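Local coordinates for protein 4-hydroxybutyrate coenzyme A transferase (Shewanella oneidensis, PDB 2OAS) that probably transfers coenzyme A between short-chain acids such as 4-hydroxybutyrate and acetate, and binds coenzyme A, partly through a covalent link, at residues A[28-33]-A[53-58]; A[154-159]-A[275-280]; A[235-240]-A[269-274]; A[254-259]-A[282-287]. One frame throughout, in Å; residues are numbered along the deposited sequence.

Contact 1 (A[28-33]-A[53-58]); sequences GATPKV and LHTEGA
Thr-30 reaches across to Thr-55 and Glu-56, and its hydroxyl is the tight spot of this contact. OG1 accepts from two donors: the backbone N of Glu-56, 3.1 Å from Thr-30 OG1 with an N-H...O angle of 161°, and the hydroxyl of Thr-55, whose OG1 lies 3.1 Å from Thr-30 OG1. The same oxygen also bonds Met-27 O, so three partners surround it and probably fix its rotation. With OG1 beside the backbone N (chi1 -62°), Thr-30 CG2 lies anti to that N, 3.0 Å from Thr-55 OG1, and reaches Ala-58 CB at 4.1 Å. The two threonine side chains cross at about a right angle.

The outer side is looser. Lys-32 runs its extended aliphatic chain past the carbonyl of Gly-57, with CG 3.3 Å from Gly-57 O, before bending at chi4 to put its ammonium in a salt bridge with Asp-36. Gly-57 has a positive phi (66°), and a CB there would crowd Lys-32 CD. Both segments follow parallel strands, 21-24 and 48-52, and Pro-31 takes the N-cap position of helix 32-41; this is the packing of neighbouring strand-end loops in a Rossmann-like alpha/beta domain, with His-54 close to the coenzyme A pocket.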
loop_
_atom_site.group_PDB
_atom_site.type_symbol
_atom_site.label_atom_id
_atom_site.label_comp_id
_atom_site.label_asym_id
_atom_site.label_seq_id
_atom_site.Cartn_x
_atom_site.Cartn_y
_atom_site.Cartn_z
ATOM N N GLY A 28 -12.714 -8.438 21.426
ATOM C CA GLY A 28 -13.055 -8.935 22.745
ATOM C C GLY A 28 -14.021 -8.050 23.504
ATOM O O GLY A 28 -14.565 -8.463 24.526
ATOM N N ALA A 29 -14.254 -6.843 23.008
ATOM C CA ALA A 29 -15.158 -5.907 23.685
ATOM C C ALA A 29 -16.586 -5.922 23.163
ATOM O O ALA A 29 -17.439 -5.216 23.700
ATOM C CB ALA A 29 -14.595 -4.482 23.599
ATOM N N THR A 30 -16.843 -6.723 22.129
ATOM C CA THR A 30 -18.180 -6.830 21.553
ATOM C C THR A 30 -19.202 -6.885 22.687
ATOM O O THR A 30 -19.159 -7.757 23.532
ATOM C CB THR A 30 -18.291 -8.089 20.655
ATOM O OG1 THR A 30 -17.363 -7.973 19.578
ATOM C CG2 THR A 30 -19.693 -8.244 20.088
ATOM N N PRO A 31 -20.119 -5.916 22.720
ATOM C CA PRO A 31 -21.153 -5.831 23.753
ATOM C C PRO A 31 -22.231 -6.885 23.606
ATOM O O PRO A 31 -23.384 -6.565 23.317
ATOM C CB PRO A 31 -21.713 -4.416 23.571
ATOM C CG PRO A 31 -20.626 -3.673 22.849
ATOM C CD PRO A 31 -20.143 -4.709 21.866
ATOM N N LYS A 32 -21.851 -8.137 23.820
ATOM C CA LYS A 32 -22.779 -9.258 23.715
ATOM C C LYS A 32 -24.072 -9.045 24.514
ATOM O O LYS A 32 -25.170 -9.300 24.015
ATOM C CB LYS A 32 -22.089 -10.540 24.191
ATOM C CG LYS A 32 -22.896 -11.807 23.922
ATOM C CD LYS A 32 -22.213 -13.047 24.479
ATOM C CE LYS A 32 -23.057 -14.275 24.205
ATOM N NZ LYS A 32 -24.441 -14.072 24.712
ATOM N N VAL A 33 -23.935 -8.584 25.752
ATOM C CA VAL A 33 -25.087 -8.355 26.610
ATOM C C VAL A 33 -26.088 -7.420 25.956
ATOM O O VAL A 33 -27.297 -7.634 26.029
ATOM C CB VAL A 33 -24.671 -7.729 27.958
ATOM C CG1 VAL A 33 -25.891 -7.505 28.826
ATOM C CG2 VAL A 33 -23.693 -8.624 28.668
ATOM N N LEU A 53 -16.289 -4.437 12.948
ATOM C CA LEU A 53 -15.015 -5.027 12.578
ATOM C C LEU A 53 -15.224 -6.482 12.985
ATOM O O LEU A 53 -16.356 -6.970 12.984
ATOM C CB LEU A 53 -13.881 -4.384 13.384
ATOM C CG LEU A 53 -13.122 -3.171 12.812
ATOM C CD1 LEU A 53 -14.025 -2.235 12.045
ATOM C CD2 LEU A 53 -12.457 -2.439 13.952
ATOM N N HIS A 54 -14.149 -7.169 13.343
ATOM C CA HIS A 54 -14.258 -8.553 13.761
ATOM C C HIS A 54 -15.048 -8.560 15.077
ATOM O O HIS A 54 -14.718 -7.831 16.018
ATOM C CB HIS A 54 -12.851 -9.149 13.949
ATOM C CG HIS A 54 -12.847 -10.623 14.217
ATOM N ND1 HIS A 54 -13.300 -11.165 15.401
ATOM C CD2 HIS A 54 -12.494 -11.670 13.435
ATOM C CE1 HIS A 54 -13.231 -12.482 15.336
ATOM N NE2 HIS A 54 -12.747 -12.815 14.152
ATOM N N THR A 55 -16.105 -9.362 15.145
ATOM C CA THR A 55 -16.913 -9.414 16.357
ATOM C C THR A 55 -16.838 -10.782 17.028
ATOM O O THR A 55 -16.500 -11.778 16.390
ATOM C CB THR A 55 -18.381 -9.076 16.055
ATOM O OG1 THR A 55 -19.111 -9.050 17.282
ATOM C CG2 THR A 55 -19.004 -10.136 15.137
ATOM N N GLU A 56 -17.148 -10.833 18.319
ATOM C CA GLU A 56 -17.098 -12.094 19.055
ATOM C C GLU A 56 -18.380 -12.336 19.841
ATOM O O GLU A 56 -18.842 -11.451 20.552
ATOM C CB GLU A 56 -15.918 -12.080 20.021
ATOM C CG GLU A 56 -14.549 -11.895 19.367
ATOM C CD GLU A 56 -13.805 -13.206 19.159
ATOM O OE1 GLU A 56 -12.744 -13.191 18.493
ATOM O OE2 GLU A 56 -14.276 -14.247 19.667
ATOM N N GLY A 57 -18.948 -13.533 19.714
ATOM C CA GLY A 57 -20.161 -13.861 20.440
ATOM C C GLY A 57 -21.411 -13.085 20.052
ATOM O O GLY A 57 -22.311 -12.920 20.868
ATOM N N ALA A 58 -21.479 -12.614 18.813
ATOM C CA ALA A 58 -22.649 -11.866 18.359
ATOM C C ALA A 58 -23.433 -12.644 17.302
ATOM O O ALA A 58 -24.090 -12.045 16.446
ATOM C CB ALA A 58 -22.220 -10.512 17.802
#

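Contact 2 (A[154-159]-A[275-280]); sequences MPRTHG and VDDNPA
Asp-276 and Asp-277 both hold CG anti to the backbone N (chi1 -161° in Asp-277), which swings their carboxylates over to Arg-156 and His-158. The second segment begins with a type II beta turn, Val-275 to Asn-278, that leaves helix 269-275 and leads to strand 281-283; the first enters strand 158-159, its neighbour in a small parallel sheet. The contact therefore lies where a helix-to-strand connection meets the approach to the adjoining strand.

Asp-276 OD1 takes the backbone N of Arg-156 at 2.7 Å, the donor coming in nearly along the carboxylate C-O bond. One residue on, the backbone N of Asp-277 gives a weak bond to Arg-156 O, so the two chains are joined through main chain as well as side chain. Arg-156, extended from CG to NE, brings NH1 to 3.4 Å from Asp-277 OD1 in a long salt bridge, guanidinium and carboxylate planes 86° apart; its NH2 is paired with Asp-122. The His-158 bond and this weak, long arginine pair would both favour a charged Asp-277 carboxylate.

Deeper in, the contact turns apolar: Val-275 CG2 sits 4.1 Å from both Pro-155 CG and Thr-157 CG2, while the Thr-157 hydroxyl bonds Gly-130 O. Pro-279 lies over one face of the His-158 imidazole, a CH-pi contact with its CA 4.0 Å from the ring centroid. At the edge of that same ring, exactly in its plane, His-158 NE2 donates to Asp-277 OD1 at 2.8 Å with an N-H...O angle of 158°.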
loop_
_atom_site.group_PDB
_atom_site.type_symbol
_atom_site.label_atom_id
_atom_site.label_comp_id
_atom_site.label_asym_id
_atom_site.label_seq_id
_atom_site.Cartn_x
_atom_site.Cartn_y
_atom_site.Cartn_z
HETATM N N MSE A 154 -14.579 -5.710 32.633
HETATM C CA MSE A 154 -13.770 -5.016 31.648
HETATM C C MSE A 154 -12.590 -4.354 32.345
HETATM O O MSE A 154 -12.765 -3.530 33.247
HETATM C CB MSE A 154 -14.594 -3.956 30.911
HETATM C CG MSE A 154 -13.876 -3.315 29.728
HETATM SE SE MSE A 154 -13.317 -4.589 28.366
HETATM C CE MSE A 154 -14.810 -4.514 27.138
ATOM N N PRO A 155 -11.362 -4.733 31.959
ATOM C CA PRO A 155 -10.191 -4.125 32.584
ATOM C C PRO A 155 -10.063 -2.638 32.216
ATOM O O PRO A 155 -10.463 -2.221 31.128
ATOM C CB PRO A 155 -9.037 -4.990 32.062
ATOM C CG PRO A 155 -9.549 -5.540 30.764
ATOM C CD PRO A 155 -10.983 -5.835 31.055
ATOM N N ARG A 156 -9.526 -1.848 33.145
ATOM C CA ARG A 156 -9.325 -0.402 32.974
ATOM C C ARG A 156 -7.992 -0.168 32.282
ATOM O O ARG A 156 -7.012 0.207 32.924
ATOM C CB ARG A 156 -9.312 0.261 34.349
ATOM C CG ARG A 156 -9.187 1.775 34.368
ATOM C CD ARG A 156 -9.376 2.249 35.795
ATOM N NE ARG A 156 -9.541 3.685 35.924
ATOM C CZ ARG A 156 -8.564 4.529 36.247
ATOM N NH1 ARG A 156 -7.336 4.070 36.463
ATOM N NH2 ARG A 156 -8.832 5.830 36.369
ATOM N N THR A 157 -7.962 -0.378 30.970
ATOM C CA THR A 157 -6.745 -0.226 30.183
ATOM C C THR A 157 -6.203 1.195 30.114
ATOM O O THR A 157 -6.966 2.160 30.150
ATOM C CB THR A 157 -6.946 -0.724 28.719
ATOM O OG1 THR A 157 -7.966 0.054 28.076
ATOM C CG2 THR A 157 -7.355 -2.196 28.702
ATOM N N HIS A 158 -4.881 1.324 30.000
ATOM C CA HIS A 158 -4.266 2.640 29.885
ATOM C C HIS A 158 -4.121 3.021 28.428
ATOM O O HIS A 158 -4.029 2.155 27.563
ATOM C CB HIS A 158 -2.900 2.684 30.559
ATOM C CG HIS A 158 -2.971 2.840 32.039
ATOM N ND1 HIS A 158 -2.188 3.741 32.728
ATOM C CD2 HIS A 158 -3.747 2.229 32.964
ATOM C CE1 HIS A 158 -2.481 3.680 34.016
ATOM N NE2 HIS A 158 -3.425 2.771 34.186
ATOM N N GLY A 159 -4.103 4.324 28.166
ATOM C CA GLY A 159 -4.000 4.810 26.802
ATOM C C GLY A 159 -5.169 5.719 26.440
ATOM O O GLY A 159 -5.600 6.527 27.263
ATOM N N VAL A 275 -3.248 -6.614 31.675
ATOM C CA VAL A 275 -3.453 -5.304 31.073
ATOM C C VAL A 275 -4.288 -4.408 31.965
ATOM O O VAL A 275 -4.218 -3.186 31.865
ATOM C CB VAL A 275 -4.119 -5.420 29.677
ATOM C CG1 VAL A 275 -3.379 -6.452 28.852
ATOM C CG2 VAL A 275 -5.584 -5.777 29.800
ATOM N N ASP A 276 -5.060 -5.014 32.853
ATOM C CA ASP A 276 -5.922 -4.237 33.739
ATOM C C ASP A 276 -5.213 -3.155 34.554
ATOM O O ASP A 276 -4.454 -3.450 35.462
ATOM C CB ASP A 276 -6.699 -5.161 34.678
ATOM C CG ASP A 276 -7.767 -4.420 35.453
ATOM O OD1 ASP A 276 -8.205 -3.353 34.973
ATOM O OD2 ASP A 276 -8.174 -4.905 36.530
ATOM N N ASP A 277 -5.468 -1.903 34.196
ATOM C CA ASP A 277 -4.889 -0.766 34.892
ATOM C C ASP A 277 -3.376 -0.877 34.989
ATOM O O ASP A 277 -2.800 -0.524 36.009
ATOM C CB ASP A 277 -5.510 -0.679 36.299
ATOM C CG ASP A 277 -5.347 0.691 36.940
ATOM O OD1 ASP A 277 -4.942 1.647 36.240
ATOM O OD2 ASP A 277 -5.643 0.815 38.155
ATOM N N ASN A 278 -2.740 -1.356 33.919
ATOM C CA ASN A 278 -1.286 -1.523 33.880
ATOM C C ASN A 278 -0.588 -0.399 33.123
ATOM O O ASN A 278 -0.637 -0.340 31.888
ATOM C CB ASN A 278 -0.917 -2.855 33.228
ATOM C CG ASN A 278 0.539 -3.234 33.441
ATOM O OD1 ASN A 278 1.401 -2.375 33.630
ATOM N ND2 ASN A 278 0.823 -4.530 33.403
ATOM N N PRO A 279 0.110 0.494 33.852
ATOM C CA PRO A 279 0.828 1.628 33.262
ATOM C C PRO A 279 1.778 1.241 32.133
ATOM O O PRO A 279 2.067 2.056 31.255
ATOM C CB PRO A 279 1.594 2.210 34.447
ATOM C CG PRO A 279 0.758 1.856 35.601
ATOM C CD PRO A 279 0.335 0.442 35.300
ATOM N N ALA A 280 2.273 0.011 32.163
ATOM C CA ALA A 280 3.210 -0.430 31.141
ATOM C C ALA A 280 2.545 -0.853 29.827
ATOM O O ALA A 280 3.226 -0.990 28.814
ATOM C CB ALA A 280 4.081 -1.570 31.686
#

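Contact 3 (A[235-240]-A[269-274]); sequences FSDGIL and QKLYDY
The first turn of helix 237-244 lies against helix 269-275, the backbones nearest at Asp-237 and Leu-271 with 6.0 Å between their CA atoms. Leu-271 is the central side chain: with CG anti to the backbone N (chi1 -172°), it sends its two methyls into the bend that leads to the first helix. CD1 comes to 3.4 Å from Phe-235 CE1, approaching the ring obliquely, and CD2 lies 3.5 Å from Ser-236 CA. Leu-240 covers the next part of the interface. Its CB packs 3.9 Å from Leu-271 CD1, while its CD1 settles over one face of the Tyr-274 ring, a CH-pi contact 3.7 Å from the centroid and 27° off the normal; CD2 lies against Leu-271 CA and the end of Lys-270. An alanine in place of Leu-240 would remove both methyls and is likely to uncover that face of Tyr-274 and open a gap beside Leu-271.

The polar groups find their partners outside the two segments. Asp-237 OD1 bonds Ser-268 OG just before the second helix, and Ser-236 OG bonds Leu-266 O. Lys-270 NZ is 5.7 Å from Asp-237 OD1, too far for a salt bridge, and makes a long, weak ion pair with Glu-244. With no hydrogen bond between the two segments, their cohesion rests on shape and apolar contact, and the bonds of Ser-236 and Asp-237 run to residues leading into helix 269-275.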
loop_
_atom_site.group_PDB
_atom_site.type_symbol
_atom_site.label_atom_id
_atom_site.label_comp_id
_atom_site.label_asym_id
_atom_site.label_seq_id
_atom_site.Cartn_x
_atom_site.Cartn_y
_atom_site.Cartn_z
ATOM N N PHE A 235 -2.280 -8.258 20.809
ATOM C CA PHE A 235 -1.390 -9.267 21.368
ATOM C C PHE A 235 -2.164 -10.219 22.264
ATOM O O PHE A 235 -3.269 -9.902 22.703
ATOM C CB PHE A 235 -0.238 -8.606 22.133
ATOM C CG PHE A 235 -0.632 -8.005 23.452
ATOM C CD1 PHE A 235 -0.557 -8.754 24.623
ATOM C CD2 PHE A 235 -1.022 -6.673 23.534
ATOM C CE1 PHE A 235 -0.863 -8.187 25.853
ATOM C CE2 PHE A 235 -1.334 -6.095 24.760
ATOM C CZ PHE A 235 -1.251 -6.855 25.922
ATOM N N SER A 236 -1.610 -11.402 22.506
ATOM C CA SER A 236 -2.281 -12.367 23.360
ATOM C C SER A 236 -1.330 -12.921 24.386
ATOM O O SER A 236 -0.267 -12.354 24.634
ATOM C CB SER A 236 -2.859 -13.529 22.545
ATOM O OG SER A 236 -3.534 -14.444 23.400
ATOM N N ASP A 237 -1.726 -14.045 24.969
ATOM C CA ASP A 237 -0.955 -14.714 25.998
ATOM C C ASP A 237 0.475 -14.980 25.586
ATOM O O ASP A 237 1.371 -14.987 26.425
ATOM C CB ASP A 237 -1.653 -16.016 26.375
ATOM C CG ASP A 237 -3.005 -15.780 27.033
ATOM O OD1 ASP A 237 -3.054 -15.688 28.278
ATOM O OD2 ASP A 237 -4.009 -15.668 26.298
ATOM N N GLY A 238 0.691 -15.183 24.293
ATOM C CA GLY A 238 2.032 -15.447 23.808
ATOM C C GLY A 238 3.009 -14.382 24.260
ATOM O O GLY A 238 4.109 -14.675 24.738
ATOM N N ILE A 239 2.601 -13.132 24.128
ATOM C CA ILE A 239 3.470 -12.033 24.512
ATOM C C ILE A 239 3.669 -11.981 26.016
ATOM O O ILE A 239 4.790 -11.846 26.506
ATOM C CB ILE A 239 2.891 -10.713 24.037
ATOM C CG1 ILE A 239 2.571 -10.817 22.548
ATOM C CG2 ILE A 239 3.878 -9.598 24.293
ATOM C CD1 ILE A 239 3.772 -11.152 21.699
ATOM N N LEU A 240 2.566 -12.106 26.736
ATOM C CA LEU A 240 2.586 -12.077 28.186
ATOM C C LEU A 240 3.689 -12.979 28.758
ATOM O O LEU A 240 4.381 -12.595 29.701
ATOM C CB LEU A 240 1.204 -12.491 28.712
ATOM C CG LEU A 240 0.974 -12.613 30.216
ATOM C CD1 LEU A 240 1.208 -11.281 30.904
ATOM C CD2 LEU A 240 -0.436 -13.106 30.453
ATOM N N GLN A 269 -7.996 -14.957 30.899
ATOM C CA GLN A 269 -8.250 -14.011 31.979
ATOM C C GLN A 269 -6.956 -13.476 32.575
ATOM O O GLN A 269 -6.934 -12.382 33.134
ATOM C CB GLN A 269 -9.098 -14.657 33.072
ATOM C CG GLN A 269 -9.494 -13.706 34.211
ATOM C CD GLN A 269 -10.197 -12.444 33.726
ATOM O OE1 GLN A 269 -11.134 -12.499 32.934
ATOM N NE2 GLN A 269 -9.741 -11.291 34.218
ATOM N N LYS A 270 -5.879 -14.248 32.458
ATOM C CA LYS A 270 -4.574 -13.832 32.980
ATOM C C LYS A 270 -4.108 -12.605 32.196
ATOM O O LYS A 270 -3.517 -11.679 32.749
ATOM C CB LYS A 270 -3.547 -14.953 32.797
ATOM C CG LYS A 270 -2.982 -15.531 34.087
ATOM C CD LYS A 270 -1.438 -15.580 34.038
ATOM C CE LYS A 270 -0.927 -16.442 32.876
ATOM N NZ LYS A 270 0.544 -16.248 32.632
ATOM N N LEU A 271 -4.370 -12.610 30.899
ATOM C CA LEU A 271 -3.974 -11.493 30.059
ATOM C C LEU A 271 -4.765 -10.259 30.446
ATOM O O LEU A 271 -4.191 -9.194 30.676
ATOM C CB LEU A 271 -4.227 -11.805 28.579
ATOM C CG LEU A 271 -3.693 -10.795 27.560
ATOM C CD1 LEU A 271 -2.174 -10.766 27.637
ATOM C CD2 LEU A 271 -4.125 -11.180 26.143
ATOM N N TYR A 272 -6.083 -10.402 30.536
ATOM C CA TYR A 272 -6.930 -9.263 30.871
ATOM C C TYR A 272 -6.570 -8.738 32.251
ATOM O O TYR A 272 -6.822 -7.578 32.599
ATOM C CB TYR A 272 -8.407 -9.666 30.836
ATOM C CG TYR A 272 -8.855 -10.254 29.515
ATOM C CD1 TYR A 272 -8.309 -9.811 28.312
ATOM C CD2 TYR A 272 -9.845 -11.234 29.467
ATOM C CE1 TYR A 272 -8.740 -10.336 27.089
ATOM C CE2 TYR A 272 -10.284 -11.762 28.254
ATOM C CZ TYR A 272 -9.724 -11.312 27.065
ATOM O OH TYR A 272 -10.115 -11.827 25.850
ATOM N N ASP A 273 -5.961 -9.604 33.035
ATOM C CA ASP A 273 -5.575 -9.263 34.381
ATOM C C ASP A 273 -4.293 -8.463 34.370
ATOM O O ASP A 273 -4.061 -7.595 35.214
ATOM C CB ASP A 273 -5.349 -10.539 35.148
ATOM C CG ASP A 273 -5.754 -10.417 36.553
ATOM O OD1 ASP A 273 -5.232 -9.504 37.237
ATOM O OD2 ASP A 273 -6.607 -11.226 36.963
ATOM N N TYR A 274 -3.461 -8.782 33.394
ATOM C CA TYR A 274 -2.181 -8.130 33.236
ATOM C C TYR A 274 -2.371 -6.746 32.656
ATOM O O TYR A 274 -1.739 -5.795 33.101
ATOM C CB TYR A 274 -1.280 -8.970 32.317
ATOM C CG TYR A 274 0.001 -8.283 31.900
ATOM C CD1 TYR A 274 0.973 -7.938 32.837
ATOM C CD2 TYR A 274 0.230 -7.952 30.564
ATOM C CE1 TYR A 274 2.139 -7.271 32.459
ATOM C CE2 TYR A 274 1.394 -7.284 30.174
ATOM C CZ TYR A 274 2.340 -6.942 31.130
ATOM O OH TYR A 274 3.464 -6.238 30.759
#

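Contact 4 (A[254-259]-A[282-287]); sequences RFYPGK and IFMDIE
A type II beta turn, Tyr-256 to Lys-259, and Phe-255 just before it set two aromatic rings against the strand-to-helix connection that starts at Ile-282, and selenomethionine Met-284 forms the Met-aromatic core. Its side chain is extended from the backbone and bends at chi3 (-83°), which lays the CE methyl over one face of Tyr-256: CE is 3.6 Å from the ring centroid, 20° off the normal, a CH-pi contact. The selenium meets Phe-255 differently, lying in the plane of that ring at its edge, with SE 3.8 Å from Phe-255 CE1. Tyr-256 CD1 sits over a face of Phe-255, so the two rings and the methyl interlock. A serine in place of Phe-255 would probably leave the selenium without the ring that meets it edge-on and take away the surface on which Tyr-256 rests. Ile-282 CG1 touches the aliphatic part of Lys-259, 3.8 Å from its CD.

Farther along the chain, Asp-285 caps helix 286-289, its OD1 accepting from Glu-287 N at 3.0 Å. The turn leads into strand 260-262, the edge partner of strand 281-283; Val-261 touches Tyr-256 and Met-284, and Arg-105 of helix 100-105 pairs with Asp-285 and Glu-287.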
loop_
_atom_site.group_PDB
_atom_site.type_symbol
_atom_site.label_atom_id
_atom_site.label_comp_id
_atom_site.label_asym_id
_atom_site.label_seq_id
_atom_site.Cartn_x
_atom_site.Cartn_y
_atom_site.Cartn_z
ATOM N N ARG A 254 11.620 3.821 20.124
ATOM C CA ARG A 254 11.776 5.271 20.206
ATOM C C ARG A 254 10.412 5.918 20.412
ATOM O O ARG A 254 10.312 7.054 20.889
ATOM C CB ARG A 254 12.443 5.835 18.942
ATOM C CG ARG A 254 13.779 5.182 18.612
ATOM C CD ARG A 254 14.674 6.071 17.743
ATOM N NE ARG A 254 15.889 5.389 17.280
ATOM C CZ ARG A 254 16.770 4.769 18.065
ATOM N NH1 ARG A 254 17.836 4.191 17.528
ATOM N NH2 ARG A 254 16.591 4.720 19.382
ATOM N N PHE A 255 9.359 5.189 20.051
ATOM C CA PHE A 255 8.008 5.699 20.204
ATOM C C PHE A 255 7.381 4.950 21.357
ATOM O O PHE A 255 7.064 3.767 21.241
ATOM C CB PHE A 255 7.217 5.496 18.920
ATOM C CG PHE A 255 5.789 5.940 19.008
ATOM C CD1 PHE A 255 4.798 5.048 19.404
ATOM C CD2 PHE A 255 5.429 7.243 18.680
ATOM C CE1 PHE A 255 3.463 5.450 19.467
ATOM C CE2 PHE A 255 4.105 7.654 18.740
ATOM C CZ PHE A 255 3.117 6.756 19.135
ATOM N N TYR A 256 7.211 5.656 22.472
ATOM C CA TYR A 256 6.656 5.080 23.690
ATOM C C TYR A 256 7.550 3.947 24.199
ATOM O O TYR A 256 7.122 2.798 24.301
ATOM C CB TYR A 256 5.236 4.551 23.460
ATOM C CG TYR A 256 4.147 5.587 23.599
ATOM C CD1 TYR A 256 3.936 6.546 22.606
ATOM C CD2 TYR A 256 3.312 5.597 24.715
ATOM C CE1 TYR A 256 2.913 7.488 22.718
ATOM C CE2 TYR A 256 2.289 6.530 24.841
ATOM C CZ TYR A 256 2.092 7.473 23.840
ATOM O OH TYR A 256 1.068 8.391 23.967
ATOM N N PRO A 257 8.815 4.259 24.513
ATOM C CA PRO A 257 9.739 3.235 25.012
ATOM C C PRO A 257 9.370 2.757 26.419
ATOM O O PRO A 257 8.764 3.495 27.195
ATOM C CB PRO A 257 11.090 3.945 24.968
ATOM C CG PRO A 257 10.728 5.384 25.201
ATOM C CD PRO A 257 9.512 5.548 24.321
ATOM N N GLY A 258 9.730 1.516 26.732
ATOM C CA GLY A 258 9.421 0.971 28.040
ATOM C C GLY A 258 7.993 0.470 28.176
ATOM O O GLY A 258 7.672 -0.196 29.159
ATOM N N LYS A 259 7.141 0.769 27.195
ATOM C CA LYS A 259 5.741 0.341 27.240
ATOM C C LYS A 259 5.283 -0.478 26.030
ATOM O O LYS A 259 5.797 -0.315 24.921
ATOM C CB LYS A 259 4.830 1.562 27.374
ATOM C CG LYS A 259 5.282 2.562 28.434
ATOM C CD LYS A 259 4.170 3.547 28.788
ATOM C CE LYS A 259 4.674 4.614 29.752
ATOM N NZ LYS A 259 5.663 5.494 29.042
ATOM N N ILE A 282 -0.116 0.139 26.918
ATOM C CA ILE A 282 -0.880 1.220 26.336
ATOM C C ILE A 282 -1.702 0.819 25.110
ATOM O O ILE A 282 -1.164 0.409 24.075
ATOM C CB ILE A 282 0.042 2.379 25.944
ATOM C CG1 ILE A 282 0.762 2.902 27.192
ATOM C CG2 ILE A 282 -0.765 3.488 25.261
ATOM C CD1 ILE A 282 -0.176 3.392 28.290
ATOM N N PHE A 283 -3.015 0.933 25.255
ATOM C CA PHE A 283 -3.951 0.635 24.198
ATOM C C PHE A 283 -4.164 1.960 23.507
ATOM O O PHE A 283 -4.782 2.875 24.044
ATOM C CB PHE A 283 -5.284 0.122 24.764
ATOM C CG PHE A 283 -5.227 -1.296 25.247
ATOM C CD1 PHE A 283 -4.534 -1.629 26.407
ATOM C CD2 PHE A 283 -5.834 -2.315 24.510
ATOM C CE1 PHE A 283 -4.435 -2.945 26.819
ATOM C CE2 PHE A 283 -5.737 -3.637 24.918
ATOM C CZ PHE A 283 -5.042 -3.955 26.078
HETATM N N MSE A 284 -3.656 2.043 22.295
HETATM C CA MSE A 284 -3.722 3.252 21.508
HETATM C C MSE A 284 -4.700 3.111 20.354
HETATM O O MSE A 284 -5.000 1.998 19.920
HETATM C CB MSE A 284 -2.332 3.520 20.967
HETATM C CG MSE A 284 -2.094 4.872 20.368
HETATM SE SE MSE A 284 -0.223 4.908 19.923
HETATM C CE MSE A 284 0.433 5.390 21.675
ATOM N N ASP A 285 -5.171 4.254 19.860
ATOM C CA ASP A 285 -6.110 4.341 18.742
ATOM C C ASP A 285 -5.473 3.825 17.457
ATOM O O ASP A 285 -4.389 4.266 17.088
ATOM C CB ASP A 285 -6.539 5.804 18.570
ATOM C CG ASP A 285 -7.310 6.059 17.280
ATOM O OD1 ASP A 285 -7.806 5.093 16.657
ATOM O OD2 ASP A 285 -7.433 7.240 16.895
ATOM N N ILE A 286 -6.144 2.901 16.770
ATOM C CA ILE A 286 -5.613 2.331 15.535
ATOM C C ILE A 286 -5.163 3.371 14.515
ATOM O O ILE A 286 -4.304 3.095 13.682
ATOM C CB ILE A 286 -6.640 1.437 14.835
ATOM C CG1 ILE A 286 -7.962 2.187 14.737
ATOM C CG2 ILE A 286 -6.791 0.128 15.571
ATOM C CD1 ILE A 286 -8.966 1.495 13.894
ATOM N N GLU A 287 -5.750 4.559 14.552
ATOM C CA GLU A 287 -5.350 5.591 13.603
ATOM C C GLU A 287 -3.882 5.941 13.800
ATOM O O GLU A 287 -3.239 6.454 12.889
ATOM C CB GLU A 287 -6.209 6.840 13.766
ATOM C CG GLU A 287 -5.869 7.927 12.765
ATOM C CD GLU A 287 -6.876 9.062 12.774
ATOM O OE1 GLU A 287 -6.615 10.091 12.123
ATOM O OE2 GLU A 287 -7.931 8.923 13.426
#

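Contact 1 closes first along the chain, within the N-terminal family region; the other three follow. Contact 2 joins that part to the loop 275-280, in the C-terminal family region, and contact 3 falls wholly within the sequence it spans, while contact 4 alternates with both. Contacts 2 and 4 meet in the small parallel sheet of strands 158-159, 281-283 and 260-262, their centres about 13 Å apart, and His-158 O probably bonds Phe-283 N. Contact 3, centred about 12 Å from contact 2, adds helix 269-275. Contact 1 reaches contact 2 through Ala-29 and Met-154. The small sheet thus links the two family regions.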